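Local coordinates for protein putative D-lactate dehydrogenase (Chlamydomonas reinhardtii, PDB 4ZGS) that probably reduces pyruvate to D-lactate in algal fermentation, using a nicotinamide cofactor, as a member of the D-isomer specific 2-hydroxyacid dehydrogenase family, at residues A[135-140]-A[193-198]; A[145-150]-A[174-179]; A[53-56]-A[60-63]; A[47-52]-A[345-350]; A[292-295]-A[299-302]. One frame throughout, in Å; residues are numbered along the deposited sequence.

Contact 1 (A[135-140]-A[193-198]); sequences SPESVA and AARILK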
# COMPACT_ATOMS: atom_id res chain seq x y z
N SER A 135 3.63 -26.69 -16.56
CA SER A 135 2.89 -26.27 -17.76
C SER A 135 3.45 -25.00 -18.35
O SER A 135 3.42 -23.96 -17.73
CB SER A 135 1.41 -26.01 -17.45
OG SER A 135 0.79 -27.10 -16.82
N PRO A 136 3.95 -25.07 -19.57
CA PRO A 136 4.65 -23.96 -20.22
C PRO A 136 3.68 -22.79 -20.46
O PRO A 136 4.12 -21.64 -20.58
CB PRO A 136 5.14 -24.57 -21.55
CG PRO A 136 4.23 -25.75 -21.78
CD PRO A 136 3.91 -26.28 -20.41
N GLU A 137 2.39 -23.08 -20.54
CA GLU A 137 1.39 -22.03 -20.60
C GLU A 137 1.39 -21.14 -19.37
O GLU A 137 1.23 -19.92 -19.49
CB GLU A 137 -0.02 -22.60 -20.77
CG GLU A 137 -0.33 -23.05 -22.15
CD GLU A 137 0.14 -24.44 -22.39
OE1 GLU A 137 0.82 -24.99 -21.49
OE2 GLU A 137 -0.15 -24.94 -23.52
N SER A 138 1.55 -21.74 -18.19
CA SER A 138 1.51 -20.96 -16.94
C SER A 138 2.54 -19.86 -16.95
O SER A 138 2.22 -18.71 -16.67
CB SER A 138 1.73 -21.85 -15.72
OG SER A 138 0.56 -22.57 -15.39
N VAL A 139 3.77 -20.23 -17.30
CA VAL A 139 4.91 -19.32 -17.28
C VAL A 139 4.75 -18.28 -18.38
O VAL A 139 4.82 -17.07 -18.13
CB VAL A 139 6.26 -20.11 -17.39
CG1 VAL A 139 7.45 -19.20 -17.42
CG2 VAL A 139 6.38 -21.10 -16.25
N ALA A 140 4.45 -18.74 -19.60
CA ALA A 140 4.28 -17.82 -20.74
C ALA A 140 3.14 -16.85 -20.48
O ALA A 140 3.25 -15.69 -20.77
CB ALA A 140 4.03 -18.57 -22.03
N ALA A 193 5.02 -18.27 -25.46
CA ALA A 193 4.99 -16.82 -25.34
C ALA A 193 4.77 -16.26 -26.72
O ALA A 193 3.95 -15.38 -26.93
CB ALA A 193 6.27 -16.28 -24.69
N ALA A 194 5.50 -16.82 -27.67
CA ALA A 194 5.32 -16.49 -29.09
C ALA A 194 3.90 -16.76 -29.59
O ALA A 194 3.31 -15.89 -30.23
CB ALA A 194 6.30 -17.26 -29.92
N ARG A 195 3.33 -17.92 -29.26
CA ARG A 195 1.96 -18.24 -29.66
C ARG A 195 0.98 -17.19 -29.12
O ARG A 195 0.18 -16.64 -29.88
CB ARG A 195 1.52 -19.63 -29.18
CG ARG A 195 0.07 -19.95 -29.55
CD ARG A 195 -0.45 -21.27 -28.95
NE ARG A 195 -0.40 -21.27 -27.47
CZ ARG A 195 -1.26 -20.61 -26.69
NH1 ARG A 195 -1.15 -20.65 -25.37
NH2 ARG A 195 -2.24 -19.88 -27.24
N ILE A 196 1.03 -16.94 -27.81
CA ILE A 196 0.13 -15.98 -27.15
C ILE A 196 0.28 -14.55 -27.71
O ILE A 196 -0.71 -13.86 -28.01
CB ILE A 196 0.37 -15.93 -25.62
CG1 ILE A 196 0.01 -17.25 -24.93
CG2 ILE A 196 -0.46 -14.85 -24.99
CD1 ILE A 196 0.69 -17.43 -23.52
N LEU A 197 1.53 -14.11 -27.84
CA LEU A 197 1.76 -12.72 -28.24
C LEU A 197 1.36 -12.49 -29.71
O LEU A 197 0.83 -11.42 -30.05
CB LEU A 197 3.21 -12.32 -27.94
CG LEU A 197 3.52 -12.07 -26.44
CD1 LEU A 197 5.00 -12.18 -26.09
CD2 LEU A 197 3.00 -10.70 -26.01
N LYS A 198 1.57 -13.48 -30.58
CA LYS A 198 1.11 -13.42 -31.98
C LYS A 198 -0.42 -13.36 -31.97
O LYS A 198 -1.05 -12.64 -32.73
CB LYS A 198 1.59 -14.64 -32.78
CG LYS A 198 1.24 -14.66 -34.24
CD LYS A 198 2.04 -13.61 -34.96
CE LYS A 198 2.04 -13.78 -36.47
NZ LYS A 198 3.16 -12.95 -37.04

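Contact 2 (A[145-150]-A[174-179]); sequences ALIFAL and VEMRHK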
# COMPACT_ATOMS: atom_id res chain seq x y z
N ALA A 145 1.18 -11.48 -18.73
CA ALA A 145 0.49 -10.79 -17.64
C ALA A 145 1.24 -9.51 -17.24
O ALA A 145 0.67 -8.44 -17.14
CB ALA A 145 0.34 -11.72 -16.46
N LEU A 146 2.55 -9.64 -17.07
CA LEU A 146 3.39 -8.53 -16.70
C LEU A 146 3.30 -7.48 -17.76
O LEU A 146 3.28 -6.28 -17.48
CB LEU A 146 4.85 -8.97 -16.50
CG LEU A 146 5.11 -9.95 -15.35
CD1 LEU A 146 6.60 -10.19 -15.17
CD2 LEU A 146 4.47 -9.49 -14.06
N ILE A 147 3.29 -7.91 -19.02
CA ILE A 147 3.26 -6.95 -20.11
C ILE A 147 1.97 -6.11 -20.04
O ILE A 147 2.01 -4.87 -20.03
CB ILE A 147 3.42 -7.64 -21.47
CG1 ILE A 147 4.89 -8.05 -21.63
CG2 ILE A 147 3.08 -6.66 -22.62
CD1 ILE A 147 5.13 -9.07 -22.75
N PHE A 148 0.85 -6.79 -19.86
CA PHE A 148 -0.39 -6.05 -19.81
C PHE A 148 -0.44 -5.08 -18.64
O PHE A 148 -0.83 -3.94 -18.82
CB PHE A 148 -1.58 -7.01 -19.77
CG PHE A 148 -2.14 -7.30 -21.15
CD1 PHE A 148 -2.97 -6.39 -21.78
CD2 PHE A 148 -1.83 -8.47 -21.81
CE1 PHE A 148 -3.49 -6.66 -23.01
CE2 PHE A 148 -2.34 -8.74 -23.04
CZ PHE A 148 -3.16 -7.83 -23.64
N ALA A 149 -0.00 -5.52 -17.45
CA ALA A 149 -0.09 -4.74 -16.25
C ALA A 149 0.75 -3.47 -16.42
O ALA A 149 0.27 -2.38 -16.15
CB ALA A 149 0.38 -5.57 -15.01
N LEU A 150 1.97 -3.61 -16.92
CA LEU A 150 2.83 -2.45 -17.17
C LEU A 150 2.27 -1.50 -18.23
O LEU A 150 2.33 -0.27 -18.09
CB LEU A 150 4.22 -2.91 -17.60
CG LEU A 150 5.07 -3.59 -16.52
CD1 LEU A 150 6.30 -4.23 -17.16
CD2 LEU A 150 5.46 -2.58 -15.46
N VAL A 174 -0.73 2.22 -23.19
CA VAL A 174 -0.31 2.00 -24.57
C VAL A 174 -0.97 0.76 -25.17
O VAL A 174 -1.19 -0.22 -24.46
CB VAL A 174 1.22 1.87 -24.62
CG1 VAL A 174 1.63 0.92 -25.71
CG2 VAL A 174 1.84 3.24 -24.83
N GLU A 175 -1.29 0.80 -26.47
CA GLU A 175 -1.83 -0.37 -27.19
C GLU A 175 -0.79 -1.42 -27.54
O GLU A 175 0.31 -1.11 -27.99
CB GLU A 175 -2.50 0.06 -28.49
CG GLU A 175 -3.95 0.45 -28.35
CD GLU A 175 -4.60 0.80 -29.68
OE1 GLU A 175 -3.95 0.62 -30.75
OE2 GLU A 175 -5.77 1.28 -29.65
N MET A 176 -1.17 -2.69 -27.40
CA MET A 176 -0.26 -3.76 -27.79
C MET A 176 -0.40 -4.25 -29.23
O MET A 176 0.54 -4.83 -29.77
CB MET A 176 -0.44 -4.91 -26.82
CG MET A 176 0.84 -5.52 -26.28
SD MET A 176 0.23 -6.74 -25.15
CE MET A 176 -0.88 -5.64 -24.29
N ARG A 177 -1.53 -3.94 -29.88
CA ARG A 177 -1.89 -4.65 -31.11
C ARG A 177 -0.80 -4.72 -32.17
O ARG A 177 -0.54 -5.79 -32.69
CB ARG A 177 -3.13 -4.08 -31.79
CG ARG A 177 -3.43 -4.95 -33.03
CD ARG A 177 -4.84 -4.86 -33.60
NE ARG A 177 -5.02 -5.85 -34.65
CZ ARG A 177 -6.14 -6.08 -35.32
NH1 ARG A 177 -7.24 -5.37 -35.06
NH2 ARG A 177 -6.17 -7.04 -36.25
N HIS A 178 -0.22 -3.62 -32.59
CA HIS A 178 0.73 -3.80 -33.68
C HIS A 178 2.21 -3.76 -33.27
O HIS A 178 3.08 -3.69 -34.11
CB HIS A 178 0.39 -2.84 -34.81
CG HIS A 178 -0.91 -3.17 -35.47
ND1 HIS A 178 -2.09 -2.51 -35.18
CD2 HIS A 178 -1.24 -4.13 -36.36
CE1 HIS A 178 -3.07 -3.03 -35.89
NE2 HIS A 178 -2.58 -4.01 -36.62
N LYS A 179 2.47 -3.78 -31.96
CA LYS A 179 3.84 -3.69 -31.45
C LYS A 179 4.77 -4.85 -31.85
O LYS A 179 4.32 -5.99 -32.01
CB LYS A 179 3.79 -3.60 -29.92
CG LYS A 179 2.98 -2.43 -29.42
CD LYS A 179 3.54 -1.14 -30.00
CE LYS A 179 2.57 0.03 -29.83
NZ LYS A 179 2.54 0.50 -28.41

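Contact 3 (A[53-56]-A[60-63]); sequences PMQK and DTYF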
# COMPACT_ATOMS: atom_id res chain seq x y z
N PRO A 53 -4.14 -34.68 -2.05
CA PRO A 53 -3.76 -35.82 -2.89
C PRO A 53 -2.86 -36.85 -2.19
O PRO A 53 -3.00 -38.06 -2.44
CB PRO A 53 -2.99 -35.18 -4.05
CG PRO A 53 -3.52 -33.74 -4.10
CD PRO A 53 -3.83 -33.38 -2.67
N MET A 54 -1.98 -36.39 -1.31
CA MET A 54 -1.02 -37.27 -0.68
C MET A 54 -1.67 -38.21 0.31
O MET A 54 -1.26 -39.37 0.43
CB MET A 54 0.08 -36.49 0.05
CG MET A 54 0.96 -35.66 -0.85
SD MET A 54 2.58 -36.34 -1.21
CE MET A 54 3.43 -36.12 0.34
N GLN A 55 -2.69 -37.72 1.01
CA GLN A 55 -3.30 -38.52 2.05
C GLN A 55 -4.29 -39.51 1.44
O GLN A 55 -4.71 -40.45 2.11
CB GLN A 55 -3.98 -37.61 3.09
CG GLN A 55 -3.11 -36.41 3.50
CD GLN A 55 -3.73 -35.49 4.56
OE1 GLN A 55 -3.99 -34.32 4.29
NE2 GLN A 55 -3.92 -35.99 5.77
N LYS A 56 -4.62 -39.33 0.16
CA LYS A 56 -5.40 -40.32 -0.57
C LYS A 56 -4.56 -41.53 -1.00
O LYS A 56 -5.10 -42.61 -1.23
CB LYS A 56 -6.11 -39.70 -1.78
CG LYS A 56 -7.32 -38.87 -1.40
CD LYS A 56 -7.99 -38.23 -2.61
CE LYS A 56 -9.16 -37.35 -2.18
NZ LYS A 56 -9.80 -36.58 -3.29
N ASP A 60 0.38 -42.60 5.93
CA ASP A 60 1.04 -41.75 6.91
C ASP A 60 1.85 -40.73 6.15
O ASP A 60 2.79 -41.09 5.43
CB ASP A 60 1.98 -42.52 7.85
CG ASP A 60 1.24 -43.48 8.76
OD1 ASP A 60 0.08 -43.18 9.11
OD2 ASP A 60 1.82 -44.53 9.13
N THR A 61 1.46 -39.47 6.27
CA THR A 61 2.19 -38.39 5.63
C THR A 61 2.34 -37.24 6.62
O THR A 61 1.35 -36.74 7.17
CB THR A 61 1.50 -37.94 4.32
OG1 THR A 61 0.08 -37.94 4.51
CG2 THR A 61 1.81 -38.92 3.20
N TYR A 62 3.59 -36.87 6.89
CA TYR A 62 3.95 -35.83 7.85
C TYR A 62 4.23 -34.48 7.17
O TYR A 62 5.14 -34.36 6.32
CB TYR A 62 5.18 -36.28 8.63
CG TYR A 62 5.54 -35.42 9.83
CD1 TYR A 62 4.76 -34.32 10.20
CD2 TYR A 62 6.69 -35.68 10.58
CE1 TYR A 62 5.11 -33.54 11.28
CE2 TYR A 62 7.04 -34.92 11.63
CZ TYR A 62 6.26 -33.85 12.00
OH TYR A 62 6.65 -33.09 13.09
N PHE A 63 3.44 -33.46 7.50
CA PHE A 63 3.68 -32.14 6.90
C PHE A 63 4.32 -31.16 7.90
O PHE A 63 3.69 -30.77 8.88
CB PHE A 63 2.37 -31.57 6.35
CG PHE A 63 1.86 -32.29 5.12
CD1 PHE A 63 2.36 -31.97 3.86
CD2 PHE A 63 0.94 -33.34 5.23
CE1 PHE A 63 1.90 -32.65 2.71
CE2 PHE A 63 0.49 -34.04 4.09
CZ PHE A 63 0.97 -33.70 2.84

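Contact 4 (A[47-52]-A[345-350]); sequences KDFLAG and NNICTT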
# COMPACT_ATOMS: atom_id res chain seq x y z
N LYS A 47 -0.20 -26.97 1.41
CA LYS A 47 -1.33 -27.64 2.03
C LYS A 47 -2.47 -27.69 1.03
O LYS A 47 -3.15 -28.69 0.91
CB LYS A 47 -1.78 -26.95 3.32
CG LYS A 47 -0.80 -27.01 4.48
CD LYS A 47 -1.28 -26.12 5.63
CE LYS A 47 -0.37 -26.19 6.88
NZ LYS A 47 -1.03 -25.56 8.09
N ASP A 48 -2.73 -26.59 0.37
CA ASP A 48 -3.84 -26.56 -0.56
C ASP A 48 -3.69 -27.58 -1.73
O ASP A 48 -4.62 -28.31 -2.00
CB ASP A 48 -4.03 -25.14 -1.11
CG ASP A 48 -4.44 -24.13 -0.01
OD1 ASP A 48 -4.97 -24.53 1.06
OD2 ASP A 48 -4.26 -22.91 -0.24
N PHE A 49 -2.58 -27.53 -2.46
CA PHE A 49 -2.43 -28.33 -3.67
C PHE A 49 -1.91 -29.76 -3.39
O PHE A 49 -2.20 -30.66 -4.14
CB PHE A 49 -1.54 -27.61 -4.70
CG PHE A 49 -0.06 -28.01 -4.67
CD1 PHE A 49 0.44 -29.01 -5.55
CD2 PHE A 49 0.83 -27.40 -3.80
CE1 PHE A 49 1.81 -29.37 -5.55
CE2 PHE A 49 2.20 -27.76 -3.79
CZ PHE A 49 2.68 -28.75 -4.66
N LEU A 50 -1.14 -29.95 -2.32
CA LEU A 50 -0.38 -31.19 -2.17
C LEU A 50 -1.00 -32.17 -1.15
O LEU A 50 -1.21 -33.34 -1.48
CB LEU A 50 1.08 -30.91 -1.80
CG LEU A 50 2.03 -32.12 -1.83
CD1 LEU A 50 1.84 -33.05 -3.12
CD2 LEU A 50 3.48 -31.68 -1.70
N ALA A 51 -1.19 -31.72 0.08
CA ALA A 51 -1.63 -32.57 1.20
C ALA A 51 -2.86 -33.45 0.93
O ALA A 51 -2.90 -34.61 1.33
CB ALA A 51 -1.88 -31.70 2.47
N GLY A 52 -3.87 -32.92 0.26
CA GLY A 52 -5.07 -33.68 -0.03
C GLY A 52 -4.79 -34.89 -0.90
O GLY A 52 -5.15 -36.02 -0.56
N ASN A 345 -0.82 -29.05 -10.10
CA ASN A 345 -1.39 -30.37 -10.34
C ASN A 345 -0.40 -31.29 -11.05
O ASN A 345 -0.16 -32.37 -10.59
CB ASN A 345 -2.70 -30.24 -11.09
CG ASN A 345 -3.81 -29.71 -10.20
OD1 ASN A 345 -3.75 -29.85 -8.98
ND2 ASN A 345 -4.83 -29.09 -10.80
N ASN A 346 0.23 -30.81 -12.11
CA ASN A 346 1.30 -31.54 -12.76
C ASN A 346 2.34 -31.95 -11.72
O ASN A 346 2.75 -33.11 -11.63
CB ASN A 346 1.98 -30.69 -13.85
CG ASN A 346 1.07 -30.39 -15.04
OD1 ASN A 346 1.45 -29.64 -15.94
ND2 ASN A 346 -0.13 -30.95 -15.04
N ILE A 347 2.75 -30.97 -10.92
CA ILE A 347 3.74 -31.16 -9.87
C ILE A 347 3.31 -32.20 -8.85
O ILE A 347 4.09 -33.09 -8.52
CB ILE A 347 4.04 -29.84 -9.15
CG1 ILE A 347 4.77 -28.86 -10.07
CG2 ILE A 347 4.85 -30.09 -7.89
CD1 ILE A 347 4.96 -27.48 -9.47
N CYS A 348 2.07 -32.12 -8.36
CA CYS A 348 1.59 -33.10 -7.37
C CYS A 348 1.54 -34.50 -7.97
O CYS A 348 2.10 -35.45 -7.38
CB CYS A 348 0.20 -32.73 -6.82
SG CYS A 348 -0.58 -33.89 -5.72
N THR A 349 0.87 -34.64 -9.11
CA THR A 349 0.67 -35.96 -9.68
C THR A 349 2.00 -36.58 -10.15
O THR A 349 2.23 -37.76 -9.95
CB THR A 349 -0.29 -35.92 -10.84
OG1 THR A 349 0.39 -35.44 -11.98
CG2 THR A 349 -1.43 -35.03 -10.52
N THR A 350 2.91 -35.77 -10.68
CA THR A 350 4.22 -36.28 -11.07
C THR A 350 5.06 -36.73 -9.89
O THR A 350 5.78 -37.74 -9.99
CB THR A 350 5.04 -35.23 -11.84
OG1 THR A 350 4.49 -35.03 -13.15
CG2 THR A 350 6.50 -35.70 -12.00
O HOH W 1 -2.57 -30.36 -6.61

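Contact 5 (A[292-295]-A[299-302]); sequences DVYE and GLFF. With NAD (nicotinamide-adenine-dinucleotide), chain I.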
# COMPACT_ATOMS: atom_id res chain seq x y z
N ASP A 292 9.94 -11.71 -12.87
CA ASP A 292 9.54 -12.74 -11.92
C ASP A 292 10.79 -13.26 -11.20
O ASP A 292 10.70 -14.10 -10.32
CB ASP A 292 8.81 -13.88 -12.63
CG ASP A 292 8.09 -14.81 -11.67
OD1 ASP A 292 7.36 -14.25 -10.82
OD2 ASP A 292 8.25 -16.08 -11.75
N VAL A 293 11.95 -12.76 -11.61
CA VAL A 293 13.24 -13.30 -11.17
C VAL A 293 14.33 -12.21 -11.09
O VAL A 293 14.26 -11.21 -11.82
CB VAL A 293 13.73 -14.44 -12.13
CG1 VAL A 293 12.80 -15.66 -12.04
CG2 VAL A 293 13.86 -13.92 -13.58
N TYR A 294 15.30 -12.42 -10.21
CA TYR A 294 16.40 -11.47 -9.95
C TYR A 294 17.70 -12.19 -9.58
O TYR A 294 17.65 -13.21 -8.92
CB TYR A 294 15.98 -10.51 -8.84
CG TYR A 294 17.04 -9.54 -8.40
CD1 TYR A 294 17.27 -8.36 -9.09
CD2 TYR A 294 17.83 -9.82 -7.29
CE1 TYR A 294 18.24 -7.46 -8.68
CE2 TYR A 294 18.81 -8.94 -6.87
CZ TYR A 294 19.01 -7.76 -7.57
OH TYR A 294 19.98 -6.88 -7.15
N GLU A 295 18.86 -11.63 -9.92
CA GLU A 295 20.14 -12.36 -9.93
C GLU A 295 20.58 -13.15 -8.68
O GLU A 295 21.09 -14.25 -8.83
CB GLU A 295 21.25 -11.38 -10.24
CG GLU A 295 22.61 -12.01 -10.44
CD GLU A 295 23.70 -10.96 -10.51
OE1 GLU A 295 23.36 -9.75 -10.53
OE2 GLU A 295 24.90 -11.33 -10.52
N GLY A 299 18.03 -17.04 -0.19
CA GLY A 299 17.72 -16.43 1.09
C GLY A 299 16.75 -15.27 0.92
O GLY A 299 16.12 -14.84 1.89
N LEU A 300 16.60 -14.78 -0.31
CA LEU A 300 15.71 -13.64 -0.60
C LEU A 300 14.28 -14.08 -0.93
O LEU A 300 13.32 -13.66 -0.27
CB LEU A 300 16.28 -12.79 -1.74
CG LEU A 300 15.58 -11.47 -2.08
CD1 LEU A 300 15.59 -10.50 -0.91
CD2 LEU A 300 16.14 -10.83 -3.36
N PHE A 301 14.10 -14.87 -1.98
CA PHE A 301 12.75 -15.29 -2.37
C PHE A 301 12.13 -16.42 -1.52
O PHE A 301 12.81 -17.17 -0.82
CB PHE A 301 12.72 -15.69 -3.84
CG PHE A 301 12.59 -14.53 -4.78
CD1 PHE A 301 13.51 -13.49 -4.77
CD2 PHE A 301 11.53 -14.48 -5.69
CE1 PHE A 301 13.37 -12.41 -5.66
CE2 PHE A 301 11.40 -13.41 -6.59
CZ PHE A 301 12.32 -12.38 -6.57
N PHE A 302 10.81 -16.51 -1.61
CA PHE A 302 10.01 -17.49 -0.87
C PHE A 302 10.05 -17.29 0.65
O PHE A 302 9.68 -18.17 1.42
CB PHE A 302 10.51 -18.90 -1.16
CG PHE A 302 10.75 -19.19 -2.62
CD1 PHE A 302 9.68 -19.33 -3.50
CD2 PHE A 302 12.04 -19.39 -3.09
CE1 PHE A 302 9.91 -19.63 -4.83
CE2 PHE A 302 12.27 -19.70 -4.41
CZ PHE A 302 11.21 -19.82 -5.29
PA NAD I . 13.30 -25.35 -22.99
O1A NAD I . 14.45 -26.27 -23.15
O2A NAD I . 12.32 -26.01 -23.89
O5B NAD I . 13.65 -23.86 -23.48
C5B NAD I . 14.99 -23.39 -23.57
C4B NAD I . 15.35 -23.03 -24.98
O4B NAD I . 16.42 -21.98 -25.01
C3B NAD I . 15.86 -24.20 -25.74
O3B NAD I . 15.14 -24.38 -26.99
C2B NAD I . 17.26 -23.93 -26.03
O2B NAD I . 17.62 -24.50 -27.32
C1B NAD I . 17.37 -22.45 -26.07
N9A NAD I . 18.68 -21.96 -25.92
C8A NAD I . 19.83 -22.69 -25.48
N7A NAD I . 20.95 -21.86 -25.48
C5A NAD I . 20.52 -20.62 -25.90
C6A NAD I . 21.12 -19.34 -26.13
N6A NAD I . 22.50 -19.13 -25.89
N1A NAD I . 20.40 -18.40 -26.54
C2A NAD I . 19.20 -18.43 -26.78
N3A NAD I . 18.49 -19.50 -26.64
C4A NAD I . 19.08 -20.69 -26.19
O3 NAD I . 12.75 -25.33 -21.49
PN NAD I . 11.50 -24.48 -20.99
O1N NAD I . 10.38 -25.33 -20.51
O2N NAD I . 10.87 -23.74 -22.11
O5D NAD I . 11.97 -23.45 -19.85
C5D NAD I . 12.72 -23.87 -18.71
C4D NAD I . 13.06 -22.62 -17.98
O4D NAD I . 11.87 -22.09 -17.27
C3D NAD I . 14.06 -22.81 -16.93
O3D NAD I . 15.40 -22.88 -17.49
C2D NAD I . 13.88 -21.62 -16.12
O2D NAD I . 14.68 -20.55 -16.68
C1D NAD I . 12.44 -21.26 -16.19
N1N NAD I . 11.80 -21.50 -14.96
C2N NAD I . 10.95 -20.52 -14.40
C3N NAD I . 10.33 -20.74 -13.17
C7N NAD I . 9.42 -19.67 -12.57
O7N NAD I . 9.67 -18.49 -12.73
N7N NAD I . 8.29 -20.04 -11.80
C4N NAD I . 10.54 -21.95 -12.49
C5N NAD I . 11.38 -22.94 -13.05
C6N NAD I . 12.01 -22.72 -14.27

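Contact 1 (A[135-140]-A[193-198])
The guanidinium of Arg195 meets Glu137 obliquely: CG of Glu137 comes within 4.1 Å of Arg195 NH1, and the carboxylate and guanidinium planes are turned 36° against each other. The charges do not join here, since Glu137 OE2 stays 4.8 Å from Arg195 NH1. Each looks elsewhere, Glu137 to a salt bridge with Arg177 of the second subunit and Arg195 through NE to Gln192, although their opposite charges may still attract. Deeper in, small residues do the work. Ala140 CB points at the other helix and lies 3.6 Å from the backbone N of Ala193, an approach that a bare methyl suits. Ile196 adds its far end, CD1, 3.8 Å from Ala140 CB. The segment axes pass 9.9 Å apart at -57°. Helix 188-200 follows the glycine-rich turn of a Rossmann fold, with NAD-binding Ala188 and Ile189 at its start, and helix 136-151 packs across it.

Contact 2 (A[145-150]-A[174-179])
Met176 O accepts the backbone N of Lys179 at 3.1 Å, closing the type I beta turn from Met176 to Lys179 that presents the Met176 side chain to the helix. The turn is also held from outside, because the backbone N of Met176 is bonded to Glu141 OE1 of the second subunit. From CB, which points at the helix, the methionine runs out to place its sulfur over one face of the Phe148 ring. SD lies 4.1 Å from the ring centroid and 21° off the normal, a Met-aromatic contact to which a long chain with a polarisable thioether is well suited; the position of the terminal methyl is doubtful. The two side chains run at about a right angle to each other. This is the Rossmann-type domain: helix 136-151 lies against the parallel sheet, and the loop holding Met176 leads into strand 180-184. Ile147 completes the hold on the sulfur from another side. Its CG2, anti to the backbone N, comes 3.8 Å from Met176 SD, while the residue also touches Met262 and Ile264 of strand 261-265. Ile200 packs on both Phe148 and Met176, and Phe148 meets Ala145 of the second subunit.

Contact 3 (A[53-56]-A[60-63])
Met54 begins its contact at CB, which points at the strand and lies 4.0 Å from CZ of Phe63. CG continues past the same ring atom at 4.2 Å. The chain then bends at both chi2 and chi3, which brings the terminal CE to 4.3 Å from CG2 of Thr61. One flexible side chain thus reaches two residues, Thr61 and Phe63, that stand two apart on the strand and both point at the helix. The phenylalanine is met at its edge rather than on a face: Met54 CB approaches near the ring plane, as does Gln55 CG, more loosely. Gln55 also lays CG beside Thr61, 3.7 Å from OG1, so the aliphatic part of an exposed polar residue lies against the threonine. Thr61 holds OG1 between its backbone N and carbonyl carbon, the crowded position (chi1 40°), which sends the hydroxyl toward Gln55 and the methyl toward Met54. A branched threonine suits a strand and can offer both kinds of surface at once. The contact lies within the beta-alpha-beta unit formed by strand 36-39, helix 44-57 and strand 60-63, at the end of the helix that leads into the second strand. Strand 60-63 borders the five-stranded parallel sheet within this chain, and Cys39 of the neighbouring strand 36-39 touches both Met54 and Phe63.

Contact 4 (A[47-52]-A[345-350])
Helices 44-57 and 341-359 pack side by side in the domain built round the five-stranded sheet, Phe49 and Leu50 of the first fitting against Ile347 and Cys348 of the second. Across the local segments the axes are 9.6 Å apart and cross at -23°, both running the same way. CB of Phe49 points at the partner helix, and ring atoms CD1, CE1 and CZ make the contact. CE1 is 3.9 Å from both Ile347 CG2 and Cys348 CB, each approaching the ring obliquely, while Leu50 CB covers one face over the centre. As in other D-2-hydroxyacid dehydrogenases, the chain passes through the nucleotide-binding domain and comes back to this one with its last long helix, which explains how residues almost 300 positions apart become neighbours. Cys348 turns SG anti to its backbone N (chi1 175°), bringing the sulfur 3.6 Å from Leu50 CD1; the small cysteine fits between Phe49 and Leu50. A water donates to Asn345 OD1 at 2.7 Å and to Phe49 O at a modelled distance that is probably too short. Pro53, four residues on, has no N-H to give to this carbonyl, and the water supplies a donor instead.

Contact 5 (A[292-295]-A[299-302])
Van der Waals contacts join the two segments. Phe301 has its CB pointing at the other segment, and ring atom CE2 stands 3.9 Å from Asp292 O, reaching it obliquely. Further along, the CB atoms of Tyr294 and Leu300 both point at the opposite segment, and the side chains make an apolar contact through CD2 of the tyrosine and CD2 of the leucine at 4.4 Å, a loose approach that is again oblique to the ring. Phe321 meets the Tyr294 ring with planes about 50° apart, and the Tyr294 hydroxyl has a weak hydrogen bond with Gln320, while Tyr166 of the second subunit packs on Leu300.

Polar interactions concentrate on the Asp292 carboxylate. OD1 accepts from the hydroxyl of Thr333 and the backbone N of Thr336, and OD2 accepts from the backbone N of Ala337. Such a group suits the end of strand 286-291, where several donors of the 333-337 loop converge. Its CG is anti to the backbone N (chi1 -167°), which places the carboxylate among them.

Toward the cofactor, Asp292 OD2 lies 3.0 Å from O7N of the NAD carboxamide. Phe301 of the following loop packs on the backbone of the same aspartate, and three hydrogen bonds from protein donors hold the orientation of its carboxylate beside the carboxamide.

Contacts 3 and 4 lie in the domain built round the five-stranded sheet, and contacts 1, 2 and 5 in the nucleotide-binding domain. Contacts 3 and 4 share helix 44-57, with centres 10 Å apart; contacts 1 and 2 share helix 136-151, and there Leu197 CD2 meets Ile147 CD1 at 4.2 Å. The two groups touch where Ser135 OG of contact 1 lies 2.8 Å from Asn346 OD1 of contact 4. Of the five, contact 5 reaches the NAD carboxamide, while the side chains of Ile347 and Ala140 stay about 8 and 9 Å from the cofactor. Contacts 2 and 3, with centres 43 Å apart, lie on opposite sides of the chain's centre, and contacts 1, 2 and 5 all touch the second subunit.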